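Exotoxin A (PDB 1IKP) transfers ADP-ribose from NAD to elongation factor 2 of the host cell, after its binding and targeting domains have carried the toxin to and into that cell. Local coordinates at residues A[102-107]-A[140-145]; A[41-46]-A[144-149]; A[114-119]-A[200-205]. The protein carries 2 engineered substitutions. All blocks are in the same frame, centred on the assembly; numbering follows the deposited sequence.

Contact 1. Residues A[102-107]-A[140-145]; sequences LVPIGH and ELLAKL
Val103 and Pro104 on strand 97-106 pack against Leu142 and Leu145 on helix 139-145. Most of the contact is apolar. Val103 CG1 lies anti to its own backbone N (chi1 -179°), which turns it over Leu142. It is 4.3 Å from Leu142 CD2 and rests 3.8 Å from Leu142 O, so a methyl packs beside a carbonyl of the helix. Val103 CG2 is the methyl nearer to Leu145, at a long 4.4 Å from Leu145 CB. The other branch of Leu142 meets the proline. Its CD1 lies 4.0 Å from Pro104 CG, and the two side chains cross at about a right angle. Leu142 CD2 lies near both Val103 CG1 and the proline ring.

The polar part is a water that joins the two backbones. It donates to Pro104 O at 2.8 Å and, weakly, to Leu142 O at 3.3 Å. This gives the proline carbonyl a partner on its helix side.

The helix runs across the strand. The axes of 102-106 and 140-145 come within 8.5 Å and cross at -108°. Helix 139-145 joins strand 126-136 of the larger sheet to strand 148-155 of the six-stranded sheet. Both sheets belong to the beta sandwich of the binding domain, a concanavalin-like fold. Ile113 of the next strand touches both Val103 and Leu142. Trp190 and Trp187 pack on Pro104.

Direct contact across the two segments is thus made by side-chain carbons and one helix carbonyl. The chemistry implies a helix that rests on the strand by loose apolar burial. The water is the polar connection, and it is weak on the Leu142 side.

Contact 2. Residues A[41-46]-A[144-149]; sequences GVLHYS and KLARDA
The ring of Tyr45 reaches from strand 40-49 to the end of helix 139-145. The ring of Trp101 is stacked with it, and Leu145 O approaches it obliquely from the helix. Trp101 and Val103 lie on strand 97-106; Val103 and Val172, the latter on strand 164-176, also pack against the tyrosine. At its far end Tyr45 OH is 3.1 Å from Leu145 O and 3.7 Å from Ala146 CA. The first torsion of Tyr45 (chi1 -68°) sets CG anti to the carbonyl carbon. The ring then extends from the sheet to the last turn of the helix.

The setting is the beta sandwich of the binding domain, a concanavalin-like fold. Strand 40-49 lies in its larger sheet. Segment 144-149 leaves helix 139-145 and enters strand 148-155 of the other, six-stranded sheet. The contact therefore joins one sheet to the crossing that leads into the second. All four touching residues are buried.

The crossing itself has bonds within 144-149. Lys144 O accepts two backbone N-H groups, from Asp148 N at 2.9 Å and from Arg147 N at 3.2 Å. These bonds accompany the end of the helix and the turn into strand 148-155. The extended Lys144 side chain bends at its last torsion, and NZ donates to Asp148 O at 2.9 Å, tilted 19° from the carbonyl plane. The same ammonium forms a salt bridge with Asp61, and Arg147 forms another with Asp36. The face toward strand 40-49 is left to the side chain of Ala146 and the carbonyl of Leu145.

Leu43 supplies the second point of contact, two residues before Tyr45. Its CD1 presses on Ala146 CB at 3.5 Å, tighter than usual for two methyls.

Contact 3. Residues A[114-119]-A[200-205]; sequences KVFIHE and DQLDGV. Engineered in segment 200-205: Gln201 (natural residue Pro).
Leu202 pushes its two methyls against the ring of His118, and this is the tight part of the contact. His118 CE1 sits at the fork of the leucine, 3.2 Å from Leu202 CD2 and 3.4 Å from Leu202 CD1. The 3.2 Å approach is unusually short and doubtful in detail. Leu202 CD1 lies in the plane of the imidazole, at its edge, while CD2 approaches the ring obliquely. The two side chains come from opposite directions. Phe116 is less close. Its CE2 is 4.0 Å from Leu202 CD1. Its first torsion (chi1 59°) places CG between the backbone N and the carbonyl carbon, and the ring stands out toward the loop. Leu202 CD1 is shared by the two rings.

Strand 112-120 belongs to the larger sheet of the concanavalin-like binding domain. Loop 200-205 passes over it, within the span closed by the Cys197-Cys214 disulfide. Met129 on strand 126-136 also packs against His118, and Leu196 touches Leu202. Gln201, engineered from proline, is buried in the loop against His44 and Pro232.

Beyond Leu202 the loop turns out to solvent. Residues 202-205 make a type II beta turn, with Val205 N bonded to Leu202 O at 3.2 Å. Asp203 and Gly204 are exposed. Gly204 has phi 94°, which suits glycine, and is the N-cap of helix 205-210. Asp203 OD2 and Asp200 O, both acceptors, lie 2.8 Å apart. Lys234 NZ donates to Asp200 O and makes a long, weak ion pair with Asp203 OD2.

In the fold
All three contacts bury their touching residues and use the same large sheet of the binding domain. Contacts 1 and 2 are neighbours, about 7 Å between centres. They share Lys144 and Leu145 and bring helix 139-145 and its exit onto adjacent strands. Val103 O bonds to Leu43 N, which ties them together. Contact 3 lies about 19 Å and 16 Å from them and sets one loop leucine on strand 112-120. Phe116 links it to both, through Leu102 and His44. Contact 1 is aliphatic with one bridging water. Contact 2 adds a tyrosine hydroxyl beside a carbonyl; its charged residues bond within the turn and to Asp61 and Asp36. Contact 3 sets aromatic rings on a single leucine and borders solvent.

Contact 1. Residues A[102-107]-A[140-145]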
ATOM      1  N   LEU A 102      -3.945   4.029  18.233  1.00 10.33           N
ATOM      2  CA  LEU A 102      -4.542   2.706  18.210  1.00 10.47           C
ATOM      3  C   LEU A 102      -3.551   1.667  18.698  1.00 10.23           C
ATOM      4  O   LEU A 102      -2.410   1.596  18.212  1.00 10.86           O
ATOM      5  CB  LEU A 102      -4.973   2.336  16.782  1.00 10.53           C
ATOM      6  CG  LEU A 102      -5.768   3.367  15.984  1.00 10.36           C
ATOM      7  CD1 LEU A 102      -6.094   2.823  14.608  1.00 11.25           C
ATOM      8  CD2 LEU A 102      -7.036   3.731  16.744  1.00 12.58           C
ATOM      9  N   VAL A 103      -3.998   0.858  19.656  1.00 10.31           N
ATOM     10  CA  VAL A 103      -3.173  -0.222  20.203  1.00 11.65           C
ATOM     11  C   VAL A 103      -3.891  -1.543  19.894  1.00 13.39           C
ATOM     12  O   VAL A 103      -5.014  -1.767  20.357  1.00 13.48           O
ATOM     13  CB  VAL A 103      -2.986  -0.064  21.729  1.00 12.16           C
ATOM     14  CG1 VAL A 103      -2.093  -1.202  22.279  1.00 14.43           C
ATOM     15  CG2 VAL A 103      -2.362   1.305  22.024  1.00 13.32           C
ATOM     16  N   PRO A 104      -3.261  -2.427  19.094  1.00 12.29           N
ATOM     17  CA  PRO A 104      -3.913  -3.695  18.771  1.00 13.36           C
ATOM     18  C   PRO A 104      -3.747  -4.661  19.925  1.00 11.81           C
ATOM     19  O   PRO A 104      -2.797  -4.560  20.698  1.00 13.53           O
ATOM     20  CB  PRO A 104      -3.193  -4.130  17.496  1.00 12.80           C
ATOM     21  CG  PRO A 104      -1.779  -3.686  17.760  1.00 11.24           C
ATOM     22  CD  PRO A 104      -1.952  -2.310  18.415  1.00 12.85           C
ATOM     23  N   ILE A 105      -4.711  -5.574  20.053  1.00 14.00           N
ATOM     24  CA  ILE A 105      -4.654  -6.582  21.105  1.00 15.04           C
ATOM     25  C   ILE A 105      -4.959  -7.933  20.461  1.00 16.56           C
ATOM     26  O   ILE A 105      -5.669  -8.025  19.457  1.00 17.29           O
ATOM     27  CB  ILE A 105      -5.640  -6.269  22.286  1.00 17.20           C
ATOM     28  CG1 ILE A 105      -7.068  -6.118  21.773  1.00 18.33           C
ATOM     29  CG2 ILE A 105      -5.177  -5.017  23.035  1.00 18.67           C
ATOM     30  CD1 ILE A 105      -8.080  -5.853  22.890  1.00 18.72           C
ATOM     31  N   GLY A 106      -4.378  -8.983  21.026  1.00 20.91           N
ATOM     32  CA  GLY A 106      -4.577 -10.312  20.479  1.00 23.37           C
ATOM     33  C   GLY A 106      -3.247 -11.032  20.354  1.00 27.57           C
ATOM     34  O   GLY A 106      -2.191 -10.399  20.324  1.00 25.76           O
ATOM     35  N   HIS A 107      -3.301 -12.357  20.277  1.00 33.56           N
ATOM     36  CA  HIS A 107      -2.108 -13.199  20.181  1.00 38.37           C
ATOM     37  C   HIS A 107      -1.174 -13.007  18.983  1.00 35.35           C
ATOM     38  O   HIS A 107       0.044 -13.098  19.137  1.00 34.13           O
ATOM     39  CB  HIS A 107      -2.525 -14.669  20.255  1.00 51.02           C
ATOM     40  CG  HIS A 107      -3.137 -15.054  21.566  1.00 60.04           C
ATOM     41  ND1 HIS A 107      -3.796 -16.250  21.758  1.00 63.68           N
ATOM     42  CD2 HIS A 107      -3.181 -14.406  22.755  1.00 63.48           C
ATOM     43  CE1 HIS A 107      -4.220 -16.321  23.008  1.00 64.69           C
ATOM     44  NE2 HIS A 107      -3.860 -15.215  23.633  1.00 64.47           N
ATOM     45  N   GLU A 140       5.946  -6.663  23.922  1.00 16.38           N
ATOM     46  CA  GLU A 140       5.840  -6.379  25.339  1.00 16.45           C
ATOM     47  C   GLU A 140       5.453  -4.934  25.648  1.00 15.06           C
ATOM     48  O   GLU A 140       4.626  -4.681  26.527  1.00 15.86           O
ATOM     49  CB  GLU A 140       7.140  -6.767  26.035  1.00 19.57           C
ATOM     50  CG  GLU A 140       7.028  -6.803  27.540  1.00 21.10           C
ATOM     51  CD  GLU A 140       5.920  -7.717  28.061  1.00 27.44           C
ATOM     52  OE1 GLU A 140       5.786  -8.853  27.565  1.00 28.72           O
ATOM     53  OE2 GLU A 140       5.190  -7.295  28.985  1.00 28.14           O
ATOM     54  N   LEU A 141       6.034  -3.988  24.922  1.00 13.41           N
ATOM     55  CA  LEU A 141       5.654  -2.603  25.152  1.00 13.11           C
ATOM     56  C   LEU A 141       4.204  -2.373  24.736  1.00 14.04           C
ATOM     57  O   LEU A 141       3.513  -1.585  25.358  1.00 13.15           O
ATOM     58  CB  LEU A 141       6.607  -1.657  24.427  1.00 12.58           C
ATOM     59  CG  LEU A 141       6.383  -0.136  24.540  1.00 12.47           C
ATOM     60  CD1 LEU A 141       6.133   0.316  25.971  1.00 14.79           C
ATOM     61  CD2 LEU A 141       7.622   0.534  23.971  1.00 11.09           C
ATOM     62  N   LEU A 142       3.723  -3.058  23.697  1.00 15.43           N
ATOM     63  CA  LEU A 142       2.312  -2.894  23.322  1.00 16.25           C
ATOM     64  C   LEU A 142       1.416  -3.350  24.466  1.00 18.18           C
ATOM     65  O   LEU A 142       0.379  -2.742  24.756  1.00 19.11           O
ATOM     66  CB  LEU A 142       1.961  -3.737  22.111  1.00 15.91           C
ATOM     67  CG  LEU A 142       2.302  -3.195  20.739  1.00 15.92           C
ATOM     68  CD1 LEU A 142       1.678  -4.116  19.712  1.00 14.20           C
ATOM     69  CD2 LEU A 142       1.758  -1.765  20.556  1.00 14.81           C
ATOM     70  N   ALA A 143       1.789  -4.461  25.092  1.00 17.88           N
ATOM     71  CA  ALA A 143       1.016  -4.973  26.207  1.00 20.20           C
ATOM     72  C   ALA A 143       0.971  -3.914  27.310  1.00 20.60           C
ATOM     73  O   ALA A 143      -0.064  -3.697  27.944  1.00 22.98           O
ATOM     74  CB  ALA A 143       1.644  -6.261  26.728  1.00 21.57           C
ATOM     75  N   LYS A 144       2.093  -3.240  27.538  1.00 18.42           N
ATOM     76  CA  LYS A 144       2.132  -2.214  28.571  1.00 19.17           C
ATOM     77  C   LYS A 144       1.269  -1.013  28.195  1.00 18.88           C
ATOM     78  O   LYS A 144       0.577  -0.448  29.036  1.00 20.48           O
ATOM     79  CB  LYS A 144       3.568  -1.750  28.816  1.00 20.35           C
ATOM     80  CG  LYS A 144       3.694  -0.803  29.995  1.00 24.04           C
ATOM     81  CD  LYS A 144       5.134  -0.374  30.230  1.00 25.24           C
ATOM     82  CE  LYS A 144       5.277   0.347  31.563  1.00 25.80           C
ATOM     83  NZ  LYS A 144       4.357   1.532  31.673  1.00 27.89           N
ATOM     84  N   LEU A 145       1.315  -0.620  26.930  1.00 19.17           N
ATOM     85  CA  LEU A 145       0.507   0.507  26.484  1.00 19.03           C
ATOM     86  C   LEU A 145      -0.986   0.209  26.581  1.00 20.19           C
ATOM     87  O   LEU A 145      -1.787   1.136  26.756  1.00 23.91           O
ATOM     88  CB  LEU A 145       0.869   0.882  25.046  1.00 17.24           C
ATOM     89  CG  LEU A 145       2.291   1.426  24.888  1.00 13.67           C
ATOM     90  CD1 LEU A 145       2.594   1.600  23.423  1.00 16.22           C
ATOM     91  CD2 LEU A 145       2.429   2.759  25.614  1.00 16.18           C
TER
HETATM   92  O   HOH W   1      -1.529  -4.885  23.207  1.00 18.36           O

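Contact 2. Residues A[41-46]-A[144-149]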
ATOM      1  N   GLY A  41      -8.541  -7.431  18.717  1.00 16.82           N
ATOM      2  CA  GLY A  41      -9.267  -6.188  18.830  1.00 16.01           C
ATOM      3  C   GLY A  41      -8.335  -5.012  18.676  1.00 14.57           C
ATOM      4  O   GLY A  41      -7.125  -5.189  18.510  1.00 13.88           O
ATOM      5  N   VAL A  42      -8.923  -3.821  18.734  1.00 13.89           N
ATOM      6  CA  VAL A  42      -8.197  -2.560  18.650  1.00 11.72           C
ATOM      7  C   VAL A  42      -8.695  -1.599  19.731  1.00 12.91           C
ATOM      8  O   VAL A  42      -9.906  -1.354  19.855  1.00 13.72           O
ATOM      9  CB  VAL A  42      -8.403  -1.877  17.295  1.00 11.75           C
ATOM     10  CG1 VAL A  42      -7.692  -0.511  17.282  1.00 12.09           C
ATOM     11  CG2 VAL A  42      -7.867  -2.747  16.161  1.00 11.97           C
ATOM     12  N   LEU A  43      -7.767  -1.086  20.529  1.00 11.70           N
ATOM     13  CA  LEU A  43      -8.064  -0.087  21.540  1.00 12.08           C
ATOM     14  C   LEU A  43      -7.854   1.253  20.846  1.00 12.32           C
ATOM     15  O   LEU A  43      -6.791   1.481  20.259  1.00 14.30           O
ATOM     16  CB  LEU A  43      -7.091  -0.184  22.718  1.00 11.77           C
ATOM     17  CG  LEU A  43      -7.324  -1.378  23.631  1.00 13.07           C
ATOM     18  CD1 LEU A  43      -6.110  -1.619  24.504  1.00 16.08           C
ATOM     19  CD2 LEU A  43      -8.572  -1.100  24.491  1.00 15.62           C
ATOM     20  N   HIS A  44      -8.866   2.117  20.883  1.00 11.51           N
ATOM     21  CA  HIS A  44      -8.764   3.435  20.276  1.00 10.07           C
ATOM     22  C   HIS A  44      -8.758   4.476  21.394  1.00 12.56           C
ATOM     23  O   HIS A  44      -9.772   4.667  22.096  1.00 11.85           O
ATOM     24  CB  HIS A  44      -9.958   3.664  19.338  1.00 10.43           C
ATOM     25  CG  HIS A  44      -9.983   5.011  18.686  1.00 10.74           C
ATOM     26  ND1 HIS A  44     -10.989   5.404  17.829  1.00 11.75           N
ATOM     27  CD2 HIS A  44      -9.102   6.038  18.726  1.00 11.88           C
ATOM     28  CE1 HIS A  44     -10.729   6.612  17.366  1.00 11.23           C
ATOM     29  NE2 HIS A  44      -9.584   7.017  17.894  1.00 11.03           N
ATOM     30  N   TYR A  45      -7.599   5.097  21.579  1.00 12.16           N
ATOM     31  CA  TYR A  45      -7.388   6.146  22.585  1.00 13.20           C
ATOM     32  C   TYR A  45      -7.545   7.497  21.902  1.00 12.70           C
ATOM     33  O   TYR A  45      -6.980   7.719  20.842  1.00 11.32           O
ATOM     34  CB  TYR A  45      -5.969   6.075  23.159  1.00 10.77           C
ATOM     35  CG  TYR A  45      -5.683   4.864  24.011  1.00 11.73           C
ATOM     36  CD1 TYR A  45      -5.769   4.930  25.404  1.00 12.02           C
ATOM     37  CD2 TYR A  45      -5.324   3.646  23.426  1.00 12.70           C
ATOM     38  CE1 TYR A  45      -5.504   3.822  26.202  1.00 13.28           C
ATOM     39  CE2 TYR A  45      -5.059   2.525  24.219  1.00 12.76           C
ATOM     40  CZ  TYR A  45      -5.147   2.615  25.596  1.00 13.15           C
ATOM     41  OH  TYR A  45      -4.893   1.514  26.401  1.00 16.36           O
ATOM     42  N   SER A  46      -8.304   8.420  22.497  1.00 13.09           N
ATOM     43  CA  SER A  46      -8.454   9.727  21.867  1.00 12.68           C
ATOM     44  C   SER A  46      -8.811  10.814  22.878  1.00 13.02           C
ATOM     45  O   SER A  46      -9.191  10.526  24.012  1.00 14.52           O
ATOM     46  CB  SER A  46      -9.528   9.677  20.780  1.00 13.54           C
ATOM     47  OG  SER A  46     -10.825   9.489  21.338  1.00 15.20           O
ATOM     48  N   LYS A 144       2.093  -3.240  27.538  1.00 18.42           N
ATOM     49  CA  LYS A 144       2.132  -2.214  28.571  1.00 19.17           C
ATOM     50  C   LYS A 144       1.269  -1.013  28.195  1.00 18.88           C
ATOM     51  O   LYS A 144       0.577  -0.448  29.036  1.00 20.48           O
ATOM     52  CB  LYS A 144       3.568  -1.750  28.816  1.00 20.35           C
ATOM     53  CG  LYS A 144       3.694  -0.803  29.995  1.00 24.04           C
ATOM     54  CD  LYS A 144       5.134  -0.374  30.230  1.00 25.24           C
ATOM     55  CE  LYS A 144       5.277   0.347  31.563  1.00 25.80           C
ATOM     56  NZ  LYS A 144       4.357   1.532  31.673  1.00 27.89           N
ATOM     57  N   LEU A 145       1.315  -0.620  26.930  1.00 19.17           N
ATOM     58  CA  LEU A 145       0.507   0.507  26.484  1.00 19.03           C
ATOM     59  C   LEU A 145      -0.986   0.209  26.581  1.00 20.19           C
ATOM     60  O   LEU A 145      -1.787   1.136  26.756  1.00 23.91           O
ATOM     61  CB  LEU A 145       0.869   0.882  25.046  1.00 17.24           C
ATOM     62  CG  LEU A 145       2.291   1.426  24.888  1.00 13.67           C
ATOM     63  CD1 LEU A 145       2.594   1.600  23.423  1.00 16.22           C
ATOM     64  CD2 LEU A 145       2.429   2.759  25.614  1.00 16.18           C
ATOM     65  N   ALA A 146      -1.360  -1.069  26.495  1.00 20.80           N
ATOM     66  CA  ALA A 146      -2.770  -1.483  26.554  1.00 23.55           C
ATOM     67  C   ALA A 146      -3.267  -1.805  27.959  1.00 26.22           C
ATOM     68  O   ALA A 146      -4.417  -2.252  28.123  1.00 25.88           O
ATOM     69  CB  ALA A 146      -2.996  -2.689  25.656  1.00 25.85           C
ATOM     70  N   ARG A 147      -2.422  -1.603  28.967  1.00 26.03           N
ATOM     71  CA  ARG A 147      -2.842  -1.898  30.331  1.00 30.74           C
ATOM     72  C   ARG A 147      -2.449  -0.842  31.354  1.00 28.53           C
ATOM     73  O   ARG A 147      -3.285  -0.408  32.150  1.00 26.76           O
ATOM     74  CB  ARG A 147      -2.306  -3.263  30.769  1.00 45.48           C
ATOM     75  CG  ARG A 147      -0.798  -3.374  30.803  1.00 57.66           C
ATOM     76  CD  ARG A 147      -0.378  -4.791  31.138  1.00 65.35           C
ATOM     77  NE  ARG A 147      -0.946  -5.750  30.195  1.00 69.74           N
ATOM     78  CZ  ARG A 147      -0.725  -7.060  30.233  1.00 72.35           C
ATOM     79  NH1 ARG A 147       0.056  -7.576  31.173  1.00 73.85           N
ATOM     80  NH2 ARG A 147      -1.286  -7.853  29.331  1.00 73.37           N
ATOM     81  N   ASP A 148      -1.190  -0.417  31.332  1.00 26.56           N
ATOM     82  CA  ASP A 148      -0.728   0.567  32.296  1.00 26.79           C
ATOM     83  C   ASP A 148       0.398   1.424  31.751  1.00 24.40           C
ATOM     84  O   ASP A 148       1.520   0.954  31.586  1.00 25.65           O
ATOM     85  CB  ASP A 148      -0.273  -0.143  33.576  1.00 36.01           C
ATOM     86  CG  ASP A 148       0.265   0.816  34.624  1.00 43.53           C
ATOM     87  OD1 ASP A 148      -0.398   1.837  34.907  1.00 47.34           O
ATOM     88  OD2 ASP A 148       1.349   0.537  35.179  1.00 46.76           O
ATOM     89  N   ALA A 149       0.067   2.673  31.448  1.00 20.09           N
ATOM     90  CA  ALA A 149       1.038   3.646  30.945  1.00 18.80           C
ATOM     91  C   ALA A 149       0.627   5.016  31.475  1.00 17.73           C
ATOM     92  O   ALA A 149      -0.524   5.215  31.862  1.00 19.18           O
ATOM     93  CB  ALA A 149       1.057   3.646  29.408  1.00 18.32           C
TER

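Contact 3. Residues A[114-119]-A[200-205]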
ATOM      1  N   LYS A 114      -0.788   2.836  15.782  1.00  8.92           N
ATOM      2  CA  LYS A 114      -1.073   3.837  14.748  1.00  8.92           C
ATOM      3  C   LYS A 114      -1.376   5.117  15.508  1.00  9.45           C
ATOM      4  O   LYS A 114      -1.920   5.071  16.613  1.00 11.96           O
ATOM      5  CB  LYS A 114      -2.324   3.513  13.921  1.00  9.71           C
ATOM      6  CG  LYS A 114      -2.289   2.182  13.208  1.00 13.12           C
ATOM      7  CD  LYS A 114      -1.054   2.026  12.338  1.00 13.33           C
ATOM      8  CE  LYS A 114      -1.132   0.730  11.516  1.00 12.74           C
ATOM      9  NZ  LYS A 114       0.232   0.262  11.260  1.00 13.55           N
ATOM     10  N   VAL A 115      -1.003   6.243  14.916  1.00  8.90           N
ATOM     11  CA  VAL A 115      -1.277   7.551  15.506  1.00  9.84           C
ATOM     12  C   VAL A 115      -1.824   8.447  14.399  1.00  8.89           C
ATOM     13  O   VAL A 115      -1.321   8.434  13.269  1.00 10.00           O
ATOM     14  CB  VAL A 115       0.020   8.192  16.081  1.00  8.05           C
ATOM     15  CG1 VAL A 115      -0.300   9.569  16.711  1.00 10.37           C
ATOM     16  CG2 VAL A 115       0.623   7.276  17.126  1.00  9.47           C
ATOM     17  N   PHE A 116      -2.869   9.214  14.706  1.00 10.53           N
ATOM     18  CA  PHE A 116      -3.378  10.157  13.723  1.00 10.11           C
ATOM     19  C   PHE A 116      -4.045  11.354  14.399  1.00  9.29           C
ATOM     20  O   PHE A 116      -4.448  11.287  15.576  1.00 11.52           O
ATOM     21  CB  PHE A 116      -4.316   9.507  12.697  1.00  9.66           C
ATOM     22  CG  PHE A 116      -5.505   8.847  13.282  1.00 10.52           C
ATOM     23  CD1 PHE A 116      -5.481   7.500  13.617  1.00 13.65           C
ATOM     24  CD2 PHE A 116      -6.673   9.569  13.484  1.00 11.93           C
ATOM     25  CE1 PHE A 116      -6.613   6.879  14.142  1.00 14.24           C
ATOM     26  CE2 PHE A 116      -7.802   8.937  14.012  1.00 11.50           C
ATOM     27  CZ  PHE A 116      -7.769   7.605  14.337  1.00 13.79           C
ATOM     28  N   ILE A 117      -4.106  12.437  13.642  1.00 11.09           N
ATOM     29  CA  ILE A 117      -4.622  13.718  14.128  1.00 10.50           C
ATOM     30  C   ILE A 117      -5.794  14.201  13.295  1.00 12.17           C
ATOM     31  O   ILE A 117      -5.769  14.126  12.068  1.00 13.67           O
ATOM     32  CB  ILE A 117      -3.492  14.791  14.029  1.00 12.16           C
ATOM     33  CG1 ILE A 117      -2.259  14.378  14.830  1.00 15.28           C
ATOM     34  CG2 ILE A 117      -4.001  16.157  14.475  1.00 11.64           C
ATOM     35  CD1 ILE A 117      -2.500  14.169  16.281  1.00 18.46           C
ATOM     36  N   HIS A 118      -6.820  14.709  13.967  1.00 12.95           N
ATOM     37  CA  HIS A 118      -7.957  15.289  13.257  1.00 15.76           C
ATOM     38  C   HIS A 118      -8.022  16.759  13.627  1.00 15.14           C
ATOM     39  O   HIS A 118      -8.000  17.105  14.807  1.00 18.30           O
ATOM     40  CB  HIS A 118      -9.278  14.615  13.650  1.00 18.31           C
ATOM     41  CG  HIS A 118      -9.448  13.246  13.070  1.00 21.39           C
ATOM     42  ND1 HIS A 118     -10.297  12.305  13.613  1.00 27.59           N
ATOM     43  CD2 HIS A 118      -8.871  12.660  11.998  1.00 23.22           C
ATOM     44  CE1 HIS A 118     -10.230  11.196  12.899  1.00 27.69           C
ATOM     45  NE2 HIS A 118      -9.373  11.383  11.913  1.00 26.80           N
ATOM     46  N   GLU A 119      -8.032  17.637  12.637  1.00 14.84           N
ATOM     47  CA  GLU A 119      -8.169  19.054  12.960  1.00 14.93           C
ATOM     48  C   GLU A 119      -9.670  19.349  12.963  1.00 16.86           C
ATOM     49  O   GLU A 119     -10.407  18.843  12.129  1.00 15.81           O
ATOM     50  CB  GLU A 119      -7.417  19.874  11.941  1.00 17.08           C
ATOM     51  CG  GLU A 119      -5.944  19.475  11.935  1.00 19.09           C
ATOM     52  CD  GLU A 119      -5.061  20.496  11.276  1.00 19.35           C
ATOM     53  OE1 GLU A 119      -4.485  20.195  10.212  1.00 20.39           O
ATOM     54  OE2 GLU A 119      -4.960  21.606  11.830  1.00 20.35           O
ATOM     55  N   ASP A 200     -15.544   2.912  15.022  1.00 25.84           N
ATOM     56  CA  ASP A 200     -16.897   3.447  15.036  1.00 32.55           C
ATOM     57  C   ASP A 200     -16.901   4.967  15.098  1.00 30.18           C
ATOM     58  O   ASP A 200     -17.767   5.620  14.517  1.00 26.43           O
ATOM     59  CB  ASP A 200     -17.672   2.869  16.221  1.00 51.02           C
ATOM     60  CG  ASP A 200     -17.859   1.366  16.112  1.00 62.51           C
ATOM     61  OD1 ASP A 200     -16.843   0.640  16.021  1.00 68.09           O
ATOM     62  OD2 ASP A 200     -19.021   0.912  16.113  1.00 67.97           O
ATOM     63  N   GLN A 201     -15.924   5.531  15.795  1.00 29.79           N
ATOM     64  CA  GLN A 201     -15.835   6.976  15.932  1.00 32.67           C
ATOM     65  C   GLN A 201     -15.636   7.673  14.593  1.00 27.29           C
ATOM     66  O   GLN A 201     -15.839   8.882  14.482  1.00 27.75           O
ATOM     67  CB  GLN A 201     -14.698   7.333  16.896  1.00 45.07           C
ATOM     68  CG  GLN A 201     -14.981   6.927  18.337  1.00 51.01           C
ATOM     69  CD  GLN A 201     -13.738   6.916  19.203  1.00 52.09           C
ATOM     70  OE1 GLN A 201     -12.975   7.883  19.228  1.00 44.11           O
ATOM     71  NE2 GLN A 201     -13.531   5.819  19.929  1.00 42.27           N
ATOM     72  N   LEU A 202     -15.269   6.906  13.568  1.00 22.84           N
ATOM     73  CA  LEU A 202     -15.041   7.464  12.243  1.00 24.03           C
ATOM     74  C   LEU A 202     -15.910   6.848  11.140  1.00 23.27           C
ATOM     75  O   LEU A 202     -15.520   6.826   9.964  1.00 23.02           O
ATOM     76  CB  LEU A 202     -13.564   7.315  11.871  1.00 25.89           C
ATOM     77  CG  LEU A 202     -12.597   8.113  12.747  1.00 29.58           C
ATOM     78  CD1 LEU A 202     -11.194   7.996  12.186  1.00 31.14           C
ATOM     79  CD2 LEU A 202     -13.028   9.574  12.794  1.00 31.08           C
ATOM     80  N   ASP A 203     -17.093   6.371  11.505  1.00 25.50           N
ATOM     81  CA  ASP A 203     -17.982   5.770  10.509  1.00 29.72           C
ATOM     82  C   ASP A 203     -18.286   6.737   9.374  1.00 27.11           C
ATOM     83  O   ASP A 203     -18.576   7.907   9.615  1.00 25.12           O
ATOM     84  CB  ASP A 203     -19.295   5.320  11.151  1.00 45.42           C
ATOM     85  CG  ASP A 203     -19.114   4.136  12.071  1.00 52.29           C
ATOM     86  OD1 ASP A 203     -18.411   3.180  11.677  1.00 55.45           O
ATOM     87  OD2 ASP A 203     -19.683   4.156  13.183  1.00 56.04           O
ATOM     88  N   GLY A 204     -18.204   6.243   8.140  1.00 23.45           N
ATOM     89  CA  GLY A 204     -18.485   7.068   6.976  1.00 23.36           C
ATOM     90  C   GLY A 204     -17.293   7.749   6.327  1.00 21.74           C
ATOM     91  O   GLY A 204     -17.364   8.183   5.172  1.00 23.36           O
ATOM     92  N   VAL A 205     -16.184   7.838   7.049  1.00 20.15           N
ATOM     93  CA  VAL A 205     -15.016   8.500   6.493  1.00 19.89           C
ATOM     94  C   VAL A 205     -14.400   7.719   5.331  1.00 17.79           C
ATOM     95  O   VAL A 205     -14.072   8.295   4.289  1.00 19.01           O
ATOM     96  CB  VAL A 205     -13.929   8.736   7.580  1.00 19.13           C
ATOM     97  CG1 VAL A 205     -12.673   9.347   6.942  1.00 20.51           C
ATOM     98  CG2 VAL A 205     -14.472   9.679   8.655  1.00 21.60           C
TER